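Local atomic coordinates of D-galactonate dehydratase family member RspA (Pantoea ananatis, PDB entry 3T6C), a protein that dehydrates D-gluconate to 2-dehydro-3-deoxy-D-gluconate with low activity in vitro, using one magnesium ion per subunit. Residues Gly139-His150 with Asp365-Tyr376; Ser354-Met362 with Leu383-Pro391. One frame throughout, in Å; residues are numbered along the deposited sequence.

Contact 1 (Gly139-His150 with Asp365-Tyr376); sequences GKCRDGIALYVH and DLSSPNFGIQEY. With GCO (D-gluconic acid), chain D.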
loop_
_atom_site.group_PDB
_atom_site.type_symbol
_atom_site.label_atom_id
_atom_site.label_comp_id
_atom_site.label_asym_id
_atom_site.label_seq_id
_atom_site.Cartn_x
_atom_site.Cartn_y
_atom_site.Cartn_z
ATOM N N GLY A 139 10.052 -37.998 -7.263
ATOM C CA GLY A 139 10.954 -38.622 -8.220
ATOM C C GLY A 139 11.999 -37.638 -8.752
ATOM O O GLY A 139 11.990 -36.434 -8.418
ATOM N N LYS A 140 12.895 -38.135 -9.600
ATOM C CA LYS A 140 13.981 -37.286 -10.097
ATOM C C LYS A 140 13.527 -36.296 -11.135
ATOM O O LYS A 140 12.807 -36.653 -12.098
ATOM C CB LYS A 140 15.127 -38.119 -10.701
ATOM C CG LYS A 140 15.850 -38.966 -9.660
ATOM C CD LYS A 140 16.962 -39.758 -10.331
ATOM C CE LYS A 140 17.960 -40.245 -9.263
ATOM N NZ LYS A 140 18.934 -41.284 -9.827
ATOM N N CYS A 141 13.950 -35.046 -10.946
ATOM C CA CYS A 141 13.796 -33.983 -11.946
ATOM C C CYS A 141 15.059 -33.659 -12.740
ATOM O O CYS A 141 15.041 -32.760 -13.609
ATOM C CB CYS A 141 13.286 -32.695 -11.289
ATOM S SG CYS A 141 11.665 -32.906 -10.499
ATOM N N ARG A 142 16.148 -34.326 -12.370
ATOM C CA ARG A 142 17.500 -34.167 -12.945
ATOM C C ARG A 142 18.319 -35.422 -12.595
ATOM O O ARG A 142 17.943 -36.199 -11.714
ATOM C CB ARG A 142 18.138 -32.874 -12.391
ATOM C CG ARG A 142 18.054 -32.796 -10.841
ATOM C CD ARG A 142 18.396 -31.395 -10.290
ATOM N NE ARG A 142 17.509 -30.380 -10.846
ATOM C CZ ARG A 142 16.260 -30.161 -10.438
ATOM N NH1 ARG A 142 15.752 -30.849 -9.414
ATOM N NH2 ARG A 142 15.532 -29.208 -11.050
ATOM N N ASP A 143 19.414 -35.662 -13.334
ATOM C CA ASP A 143 20.256 -36.825 -13.093
ATOM C C ASP A 143 21.567 -36.620 -12.369
ATOM O O ASP A 143 22.367 -37.565 -12.251
ATOM C CB ASP A 143 20.380 -37.723 -14.314
ATOM C CG ASP A 143 19.066 -38.425 -14.616
ATOM O OD1 ASP A 143 18.819 -39.491 -13.971
ATOM O OD2 ASP A 143 18.281 -37.849 -15.425
ATOM N N GLY A 144 21.799 -35.385 -11.939
ATOM C CA GLY A 144 22.996 -35.046 -11.192
ATOM C C GLY A 144 22.617 -33.743 -10.452
ATOM O O GLY A 144 21.757 -32.988 -10.917
ATOM N N ILE A 145 23.261 -33.496 -9.317
ATOM C CA ILE A 145 23.015 -32.281 -8.532
ATOM C C ILE A 145 24.195 -31.323 -8.691
ATOM O O ILE A 145 25.335 -31.623 -8.294
ATOM C CB ILE A 145 22.862 -32.649 -7.032
ATOM C CG1 ILE A 145 21.571 -33.457 -6.816
ATOM C CG2 ILE A 145 22.947 -31.391 -6.114
ATOM C CD1 ILE A 145 20.297 -32.859 -7.406
ATOM N N ALA A 146 23.937 -30.174 -9.286
ATOM C CA ALA A 146 25.014 -29.185 -9.495
ATOM C C ALA A 146 25.521 -28.594 -8.188
ATOM O O ALA A 146 24.731 -28.228 -7.280
ATOM C CB ALA A 146 24.550 -28.089 -10.450
ATOM N N LEU A 147 26.848 -28.527 -8.082
ATOM C CA LEU A 147 27.522 -28.123 -6.842
ATOM C C LEU A 147 28.186 -26.758 -6.973
ATOM O O LEU A 147 28.730 -26.425 -8.029
ATOM C CB LEU A 147 28.583 -29.176 -6.458
ATOM C CG LEU A 147 28.062 -30.615 -6.391
ATOM C CD1 LEU A 147 29.287 -31.519 -6.081
ATOM C CD2 LEU A 147 27.027 -30.739 -5.295
ATOM N N TYR A 148 28.203 -25.959 -5.888
ATOM C CA TYR A 148 29.214 -24.920 -5.807
ATOM C C TYR A 148 30.169 -25.177 -4.661
ATOM O O TYR A 148 29.797 -25.829 -3.675
ATOM C CB TYR A 148 28.614 -23.512 -5.670
ATOM C CG TYR A 148 28.068 -23.084 -4.282
ATOM C CD1 TYR A 148 28.928 -22.510 -3.313
ATOM C CD2 TYR A 148 26.722 -23.182 -3.987
ATOM C CE1 TYR A 148 28.429 -22.086 -2.070
ATOM C CE2 TYR A 148 26.189 -22.703 -2.769
ATOM C CZ TYR A 148 27.044 -22.197 -1.816
ATOM O OH TYR A 148 26.485 -21.772 -0.633
ATOM N N VAL A 149 31.394 -24.693 -4.819
ATOM C CA VAL A 149 32.434 -24.968 -3.874
ATOM C C VAL A 149 33.045 -23.649 -3.416
ATOM O O VAL A 149 32.832 -22.599 -4.022
ATOM C CB VAL A 149 33.525 -25.862 -4.476
ATOM C CG1 VAL A 149 33.008 -27.311 -4.608
ATOM C CG2 VAL A 149 34.056 -25.290 -5.805
ATOM N N HIS A 150 33.790 -23.718 -2.326
ATOM C CA HIS A 150 34.431 -22.526 -1.723
ATOM C C HIS A 150 35.861 -22.330 -2.194
ATOM O O HIS A 150 36.685 -23.262 -2.109
ATOM C CB HIS A 150 34.500 -22.712 -0.202
ATOM C CG HIS A 150 33.162 -22.780 0.487
ATOM N ND1 HIS A 150 33.060 -22.889 1.864
ATOM C CD2 HIS A 150 31.890 -22.763 0.016
ATOM C CE1 HIS A 150 31.783 -22.903 2.207
ATOM N NE2 HIS A 150 31.053 -22.855 1.107
ATOM N N ASP A 365 16.804 -31.829 -3.379
ATOM C CA ASP A 365 17.302 -31.268 -4.626
ATOM C C ASP A 365 16.882 -32.060 -5.847
ATOM O O ASP A 365 16.492 -31.465 -6.854
ATOM C CB ASP A 365 18.835 -31.254 -4.634
ATOM C CG ASP A 365 19.451 -30.286 -3.641
ATOM O OD1 ASP A 365 18.816 -29.308 -3.189
ATOM O OD2 ASP A 365 20.666 -30.517 -3.342
ATOM N N LEU A 366 16.979 -33.398 -5.790
ATOM C CA LEU A 366 16.568 -34.214 -6.936
ATOM C C LEU A 366 15.087 -34.087 -7.284
ATOM O O LEU A 366 14.744 -34.193 -8.492
ATOM C CB LEU A 366 16.914 -35.682 -6.690
ATOM C CG LEU A 366 18.394 -35.976 -6.793
ATOM C CD1 LEU A 366 18.621 -37.413 -6.322
ATOM C CD2 LEU A 366 18.832 -35.877 -8.267
ATOM N N SER A 367 14.235 -33.899 -6.261
ATOM C CA SER A 367 12.787 -33.945 -6.460
ATOM C C SER A 367 12.132 -32.577 -6.619
ATOM O O SER A 367 10.903 -32.489 -6.820
ATOM C CB SER A 367 12.125 -34.765 -5.336
ATOM O OG SER A 367 12.452 -34.197 -4.075
ATOM N N SER A 368 12.926 -31.495 -6.516
ATOM C CA SER A 368 12.354 -30.139 -6.618
ATOM C C SER A 368 12.478 -29.531 -8.001
ATOM O O SER A 368 13.579 -29.364 -8.505
ATOM C CB SER A 368 13.129 -29.195 -5.657
ATOM O OG SER A 368 12.823 -29.481 -4.321
ATOM N N PRO A 369 11.347 -29.104 -8.594
ATOM C CA PRO A 369 11.503 -28.471 -9.909
ATOM C C PRO A 369 12.375 -27.194 -9.838
ATOM O O PRO A 369 13.105 -26.871 -10.780
ATOM C CB PRO A 369 10.075 -28.078 -10.314
ATOM C CG PRO A 369 9.189 -28.744 -9.373
ATOM C CD PRO A 369 9.945 -29.217 -8.155
ATOM N N ASN A 370 12.269 -26.505 -8.704
ATOM C CA ASN A 370 12.935 -25.245 -8.447
ATOM C C ASN A 370 14.315 -25.373 -7.813
ATOM O O ASN A 370 14.716 -24.459 -7.088
ATOM C CB ASN A 370 12.064 -24.278 -7.660
ATOM C CG ASN A 370 11.687 -24.822 -6.328
ATOM O OD1 ASN A 370 11.408 -26.009 -6.172
ATOM N ND2 ASN A 370 11.616 -23.940 -5.341
ATOM N N PHE A 371 14.959 -26.518 -7.915
ATOM C CA PHE A 371 16.348 -26.595 -7.432
ATOM C C PHE A 371 17.224 -25.497 -8.017
ATOM O O PHE A 371 17.173 -25.244 -9.240
ATOM C CB PHE A 371 16.943 -27.941 -7.874
ATOM C CG PHE A 371 18.427 -28.056 -7.611
ATOM C CD1 PHE A 371 18.943 -28.064 -6.316
ATOM C CD2 PHE A 371 19.298 -28.112 -8.698
ATOM C CE1 PHE A 371 20.376 -28.170 -6.132
ATOM C CE2 PHE A 371 20.684 -28.201 -8.522
ATOM C CZ PHE A 371 21.189 -28.242 -7.205
ATOM N N GLY A 372 17.896 -24.720 -7.138
ATOM C CA GLY A 372 18.924 -23.780 -7.594
ATOM C C GLY A 372 20.384 -24.203 -7.688
ATOM O O GLY A 372 20.949 -24.341 -8.760
ATOM N N ILE A 373 20.947 -24.553 -6.535
ATOM C CA ILE A 373 22.341 -24.992 -6.510
ATOM C C ILE A 373 22.544 -25.750 -5.200
ATOM O O ILE A 373 21.778 -25.524 -4.248
ATOM C CB ILE A 373 23.318 -23.779 -6.684
ATOM C CG1 ILE A 373 24.729 -24.273 -7.004
ATOM C CG2 ILE A 373 23.358 -22.931 -5.402
ATOM C CD1 ILE A 373 24.802 -24.990 -8.396
ATOM N N GLN A 374 23.571 -26.617 -5.150
ATOM C CA GLN A 374 23.898 -27.259 -3.856
ATOM C C GLN A 374 25.329 -26.959 -3.416
ATOM O O GLN A 374 26.284 -27.429 -4.019
ATOM C CB GLN A 374 23.719 -28.776 -3.972
ATOM C CG GLN A 374 23.843 -29.524 -2.605
ATOM C CD GLN A 374 23.009 -28.845 -1.514
ATOM O OE1 GLN A 374 23.577 -28.150 -0.639
ATOM N NE2 GLN A 374 21.685 -28.971 -1.586
ATOM N N GLU A 375 25.460 -26.188 -2.338
ATOM C CA GLU A 375 26.737 -25.986 -1.672
ATOM C C GLU A 375 27.358 -27.317 -1.320
ATOM O O GLU A 375 26.631 -28.223 -0.882
ATOM C CB GLU A 375 26.455 -25.245 -0.373
ATOM C CG GLU A 375 27.725 -24.768 0.330
ATOM C CD GLU A 375 27.419 -23.885 1.515
ATOM O OE1 GLU A 375 26.299 -23.880 2.022
ATOM O OE2 GLU A 375 28.335 -23.161 1.972
ATOM N N TYR A 376 28.681 -27.425 -1.465
ATOM C CA TYR A 376 29.325 -28.675 -1.134
ATOM C C TYR A 376 30.690 -28.417 -0.533
ATOM O O TYR A 376 31.463 -27.615 -1.063
ATOM C CB TYR A 376 29.492 -29.458 -2.425
ATOM C CG TYR A 376 30.226 -30.757 -2.216
ATOM C CD1 TYR A 376 29.593 -31.802 -1.594
ATOM C CD2 TYR A 376 31.531 -30.905 -2.662
ATOM C CE1 TYR A 376 30.245 -32.988 -1.405
ATOM C CE2 TYR A 376 32.207 -32.115 -2.473
ATOM C CZ TYR A 376 31.541 -33.114 -1.845
ATOM O OH TYR A 376 32.173 -34.320 -1.639
HETATM C C1 GCO D . 27.982 -20.960 4.484
HETATM C C2 GCO D . 27.866 -20.476 5.880
HETATM C C3 GCO D . 28.789 -21.160 6.870
HETATM C C4 GCO D . 28.408 -20.805 8.293
HETATM C C5 GCO D . 28.615 -21.999 9.192
HETATM C C6 GCO D . 28.233 -21.741 10.639
HETATM O O1A GCO D . 28.402 -22.123 4.207
HETATM O O1B GCO D . 27.502 -20.230 3.557
HETATM O O2 GCO D . 27.828 -19.073 5.875
HETATM O O3 GCO D . 30.067 -20.749 6.552
HETATM O O4 GCO D . 29.225 -19.725 8.703
HETATM O O5 GCO D . 27.862 -23.047 8.705
HETATM O O6 GCO D . 28.385 -22.858 11.493
HETATM O O HOH W 1 33.967 -26.305 -1.031
#
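Tyr148 and Glu375 face each other where strands 145-151 and 374-375 pair in parallel, in the modified (beta/alpha)7beta barrel of this mandelate racemase/muconate lactonizing enzyme family member. Backbone hydrogen bonds from Gln374 N to Ala146 O (2.9 Å), Tyr148 N to Gln374 O and Tyr376 N to Tyr148 O set the register. With chi1 at 77°, Tyr148 CG sits between its backbone N and carbonyl carbon, which swings the ring over Glu375: Glu375 CA lies 3.7 Å from the ring centroid, a CH-pi contact, while Ile373 CG2 meets the ring edge.

On the opposite face of the sheet, Leu147 CD1 covers the Tyr376 ring. In one of its two conformers, Ile145 packs CD1 against Leu366 CD2 and CG2 against Gln374 CB. Gln374, bent at chi2 (48°), turns its amide back so that NE2 donates almost straight to Asp365 OD2 (2.6 Å).

Beyond the strands, Arg142 lays one guanidinium face on Phe371 CB. Its NH1 bonds Ser368 O (2.8 Å), which takes Phe371 N from the opposite face; NE forms a salt bridge with Asp434 of a neighbouring subunit, and NH2 bonds Thr436 there.

At the substrate end, Glu375 OE1 is held by Arg319 and Ser349 N. His150 NE2 donates to the anti lone pair of Glu375 OE2 (2.9 Å), in the imidazole plane, and that oxygen lies 2.5 Å from gluconate O1A.

Contact 2 (Ser354-Met362 with Leu383-Pro391); sequences SPIGVCANM and LREVFPGCP
Pro355 and Phe387 meet with their side chains at about a right angle, the pyrrolidine laid over the face of the phenyl ring. Pro355 CD stands 3.6 Å from the ring centroid and 13° off the normal, a CH-pi contact, and CG of the same proline leans toward the rim at Phe387 CD1. Phe387 CG is turned anti to the carbonyl carbon (chi1 -64°), a rotation that brings the ring broadside to the proline. Ile356 takes a different approach: its CD1 comes to the ring edge, 3.8 Å from Phe387 CE2. One aromatic ring thus receives two successive residues of the first helical turn, one over a face and one at the edge.

Around Pro355 the other segment closes in further. Leu383 CD2 touches Pro355 CG at 3.9 Å, and Cys390 SG packs on Pro355 CB at 3.7 Å. One helical turn on, in one of the two conformers of Pro391, Cys359 SG meets Pro391 CD, also at 3.7 Å. Met362, extended beyond CG, crosses that ring obliquely and brings SD to 3.6 Å from Pro391 CG. Pro355, Cys359 and Met362, spaced three to four residues apart, therefore form one apolar stripe along the helix.

Within 383-391, a type II turn from Phe387 to Cys390 brings the chain back, and Arg384 grips Pro391 O end-on with NH1 (3.0 Å) and NH2, the oxygen lying in the guanidinium plane.

This is apolar packing within the barrel domain, away from the substrate. It joins the start of helix 355-367, where the N-cap Ser354 OG accepts a weak bond from Gly357 N, to the end of helix 381-386 and the turn after it. Strand 44-51 of the N-terminal domain touches Ser354, Ile356 and Phe387, while helix 412-415 packs against Val386.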
loop_
_atom_site.group_PDB
_atom_site.type_symbol
_atom_site.label_atom_id
_atom_site.label_comp_id
_atom_site.label_asym_id
_atom_site.label_seq_id
_atom_site.Cartn_x
_atom_site.Cartn_y
_atom_site.Cartn_z
ATOM N N SER A 354 25.724 -33.340 9.006
ATOM C CA SER A 354 26.231 -34.718 8.898
ATOM C C SER A 354 25.996 -35.228 7.489
ATOM O O SER A 354 25.208 -34.649 6.753
ATOM C CB SER A 354 25.538 -35.651 9.900
ATOM O OG SER A 354 24.228 -35.882 9.473
ATOM N N PRO A 355 26.658 -36.345 7.095
ATOM C CA PRO A 355 26.340 -36.876 5.778
ATOM C C PRO A 355 24.851 -37.256 5.604
ATOM O O PRO A 355 24.387 -37.285 4.468
ATOM C CB PRO A 355 27.186 -38.142 5.718
ATOM C CG PRO A 355 28.453 -37.721 6.456
ATOM C CD PRO A 355 27.884 -36.945 7.658
ATOM N N ILE A 356 24.147 -37.560 6.693
ATOM C CA ILE A 356 22.693 -37.768 6.666
ATOM C C ILE A 356 21.970 -36.511 6.164
ATOM O O ILE A 356 21.107 -36.614 5.262
ATOM C CB ILE A 356 22.189 -38.168 8.045
ATOM C CG1 ILE A 356 22.889 -39.423 8.509
ATOM C CG2 ILE A 356 20.650 -38.389 8.022
ATOM C CD1 ILE A 356 22.809 -39.618 10.040
ATOM N N GLY A 357 22.361 -35.340 6.702
ATOM C CA GLY A 357 21.815 -34.042 6.291
ATOM C C GLY A 357 22.183 -33.718 4.844
ATOM O O GLY A 357 21.352 -33.204 4.090
ATOM N N VAL A 358 23.406 -34.072 4.450
ATOM C CA VAL A 358 23.815 -33.880 3.049
ATOM C C VAL A 358 22.921 -34.683 2.126
ATOM O O VAL A 358 22.452 -34.175 1.091
ATOM C CB VAL A 358 25.273 -34.300 2.853
ATOM C CG1 VAL A 358 25.648 -34.295 1.357
ATOM C CG2 VAL A 358 26.141 -33.336 3.624
ATOM N N CYS A 359 22.648 -35.940 2.486
ATOM C CA CYS A 359 21.734 -36.771 1.677
ATOM C C CYS A 359 20.316 -36.215 1.660
ATOM O O CYS A 359 19.690 -36.161 0.605
ATOM C CB CYS A 359 21.718 -38.223 2.183
ATOM S SG CYS A 359 23.249 -39.117 1.828
ATOM N N ALA A 360 19.804 -35.733 2.802
ATOM C CA ALA A 360 18.480 -35.128 2.809
ATOM C C ALA A 360 18.414 -33.918 1.880
ATOM O O ALA A 360 17.485 -33.818 1.082
ATOM C CB ALA A 360 18.176 -34.667 4.214
ATOM N N ASN A 361 19.430 -33.037 1.951
ATOM C CA ASN A 361 19.468 -31.889 1.023
ATOM C C ASN A 361 19.350 -32.386 -0.407
ATOM O O ASN A 361 18.608 -31.828 -1.228
ATOM C CB ASN A 361 20.778 -31.115 1.087
ATOM C CG ASN A 361 20.953 -30.326 2.346
ATOM O OD1 ASN A 361 20.000 -30.002 3.063
ATOM N ND2 ASN A 361 22.214 -29.903 2.578
ATOM N N MET A 362 20.118 -33.432 -0.728
ATOM C CA MET A 362 20.216 -33.862 -2.114
ATOM C C MET A 362 18.945 -34.597 -2.592
ATOM O O MET A 362 18.632 -34.538 -3.782
ATOM C CB MET A 362 21.471 -34.726 -2.316
ATOM C CG MET A 362 22.692 -33.811 -2.314
ATOM S SD MET A 362 24.175 -34.730 -2.611
ATOM C CE MET A 362 25.394 -33.387 -2.497
ATOM N N LEU A 383 34.729 -39.483 7.341
ATOM C CA LEU A 383 33.292 -39.289 7.203
ATOM C C LEU A 383 32.654 -40.362 6.337
ATOM O O LEU A 383 31.605 -40.921 6.680
ATOM C CB LEU A 383 33.023 -37.929 6.540
ATOM C CG LEU A 383 32.997 -36.753 7.515
ATOM C CD1 LEU A 383 33.044 -35.424 6.740
ATOM C CD2 LEU A 383 31.716 -36.856 8.395
ATOM N N ARG A 384 33.324 -40.682 5.229
ATOM C CA ARG A 384 32.802 -41.689 4.314
ATOM C C ARG A 384 32.763 -43.105 4.904
ATOM O O ARG A 384 31.899 -43.900 4.551
ATOM C CB ARG A 384 33.568 -41.638 2.991
ATOM C CG ARG A 384 33.281 -40.360 2.194
ATOM C CD ARG A 384 34.040 -40.270 0.876
ATOM N NE ARG A 384 33.543 -39.054 0.201
ATOM C CZ ARG A 384 32.468 -39.025 -0.610
ATOM N NH1 ARG A 384 31.815 -40.150 -0.907
ATOM N NH2 ARG A 384 32.052 -37.882 -1.141
ATOM N N GLU A 385 33.730 -43.406 5.767
ATOM C CA GLU A 385 33.785 -44.654 6.500
ATOM C C GLU A 385 32.712 -44.733 7.582
ATOM O O GLU A 385 32.025 -45.749 7.711
ATOM C CB GLU A 385 35.155 -44.741 7.176
ATOM C CG GLU A 385 35.425 -46.052 7.885
ATOM C CD GLU A 385 36.878 -46.490 7.728
ATOM O OE1 GLU A 385 37.101 -47.687 7.704
ATOM O OE2 GLU A 385 37.792 -45.647 7.616
ATOM N N VAL A 386 32.593 -43.669 8.374
ATOM C CA VAL A 386 31.605 -43.635 9.481
ATOM C C VAL A 386 30.167 -43.601 8.964
ATOM O O VAL A 386 29.274 -44.159 9.582
ATOM C CB VAL A 386 31.854 -42.451 10.424
ATOM C CG1 VAL A 386 30.731 -42.310 11.450
ATOM C CG2 VAL A 386 33.206 -42.695 11.194
ATOM N N PHE A 387 29.978 -42.999 7.797
ATOM C CA PHE A 387 28.654 -42.921 7.173
ATOM C C PHE A 387 28.630 -43.568 5.802
ATOM O O PHE A 387 28.679 -42.879 4.802
ATOM C CB PHE A 387 28.215 -41.443 7.054
ATOM C CG PHE A 387 28.036 -40.736 8.374
ATOM C CD1 PHE A 387 29.128 -40.070 8.983
ATOM C CD2 PHE A 387 26.797 -40.686 8.981
ATOM C CE1 PHE A 387 28.953 -39.388 10.215
ATOM C CE2 PHE A 387 26.603 -40.020 10.165
ATOM C CZ PHE A 387 27.690 -39.362 10.796
ATOM N N PRO A 388 28.526 -44.901 5.731
ATOM C CA PRO A 388 28.476 -45.542 4.401
ATOM C C PRO A 388 27.288 -45.053 3.584
ATOM O O PRO A 388 26.173 -44.905 4.116
ATOM C CB PRO A 388 28.307 -47.036 4.734
ATOM C CG PRO A 388 28.902 -47.155 6.119
ATOM C CD PRO A 388 28.551 -45.876 6.829
ATOM N N GLY A 389 27.521 -44.794 2.292
ATOM C CA GLY A 389 26.454 -44.249 1.443
ATOM C C GLY A 389 26.609 -42.801 1.029
ATOM O O GLY A 389 25.725 -42.257 0.384
ATOM N N CYS A 390 27.706 -42.134 1.391
ATOM C CA CYS A 390 27.830 -40.728 1.024
ATOM C C CYS A 390 27.742 -40.592 -0.509
ATOM O O CYS A 390 28.188 -41.511 -1.230
ATOM C CB CYS A 390 29.191 -40.209 1.460
ATOM S SG CYS A 390 29.299 -39.971 3.267
ATOM N N PRO A 391 27.140 -39.492 -0.993
ATOM C CA PRO A 391 27.099 -39.258 -2.449
ATOM C C PRO A 391 28.481 -39.276 -3.126
ATOM O O PRO A 391 29.489 -38.987 -2.483
ATOM C CB PRO A 391 26.466 -37.868 -2.556
ATOM C CG PRO A 391 25.549 -37.790 -1.379
ATOM C CD PRO A 391 26.204 -38.599 -0.269
#

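Both contacts are buried and share helix 355-367: contact 2 uses its start, contact 1 its end and the chain that follows. Their centres lie 15 Å apart, and they touch, among other places, where Gln374 NE2 packs on Asn361 CB and Met362 CE on Leu147 CD2. Contact 1 buries 1050 Å² and combines strand pairing and polar side-chain bonds with apolar packing; one end reaches the gluconate pocket and the other lies against neighbouring subunits. Contact 2 buries 360 Å² and rests on apolar side chains; its side-chain hydrogen bonds stay within the segments. It lies away from the subunit interfaces, and the side chain of Val358 is about 11 Å from the bound D-gluconic acid.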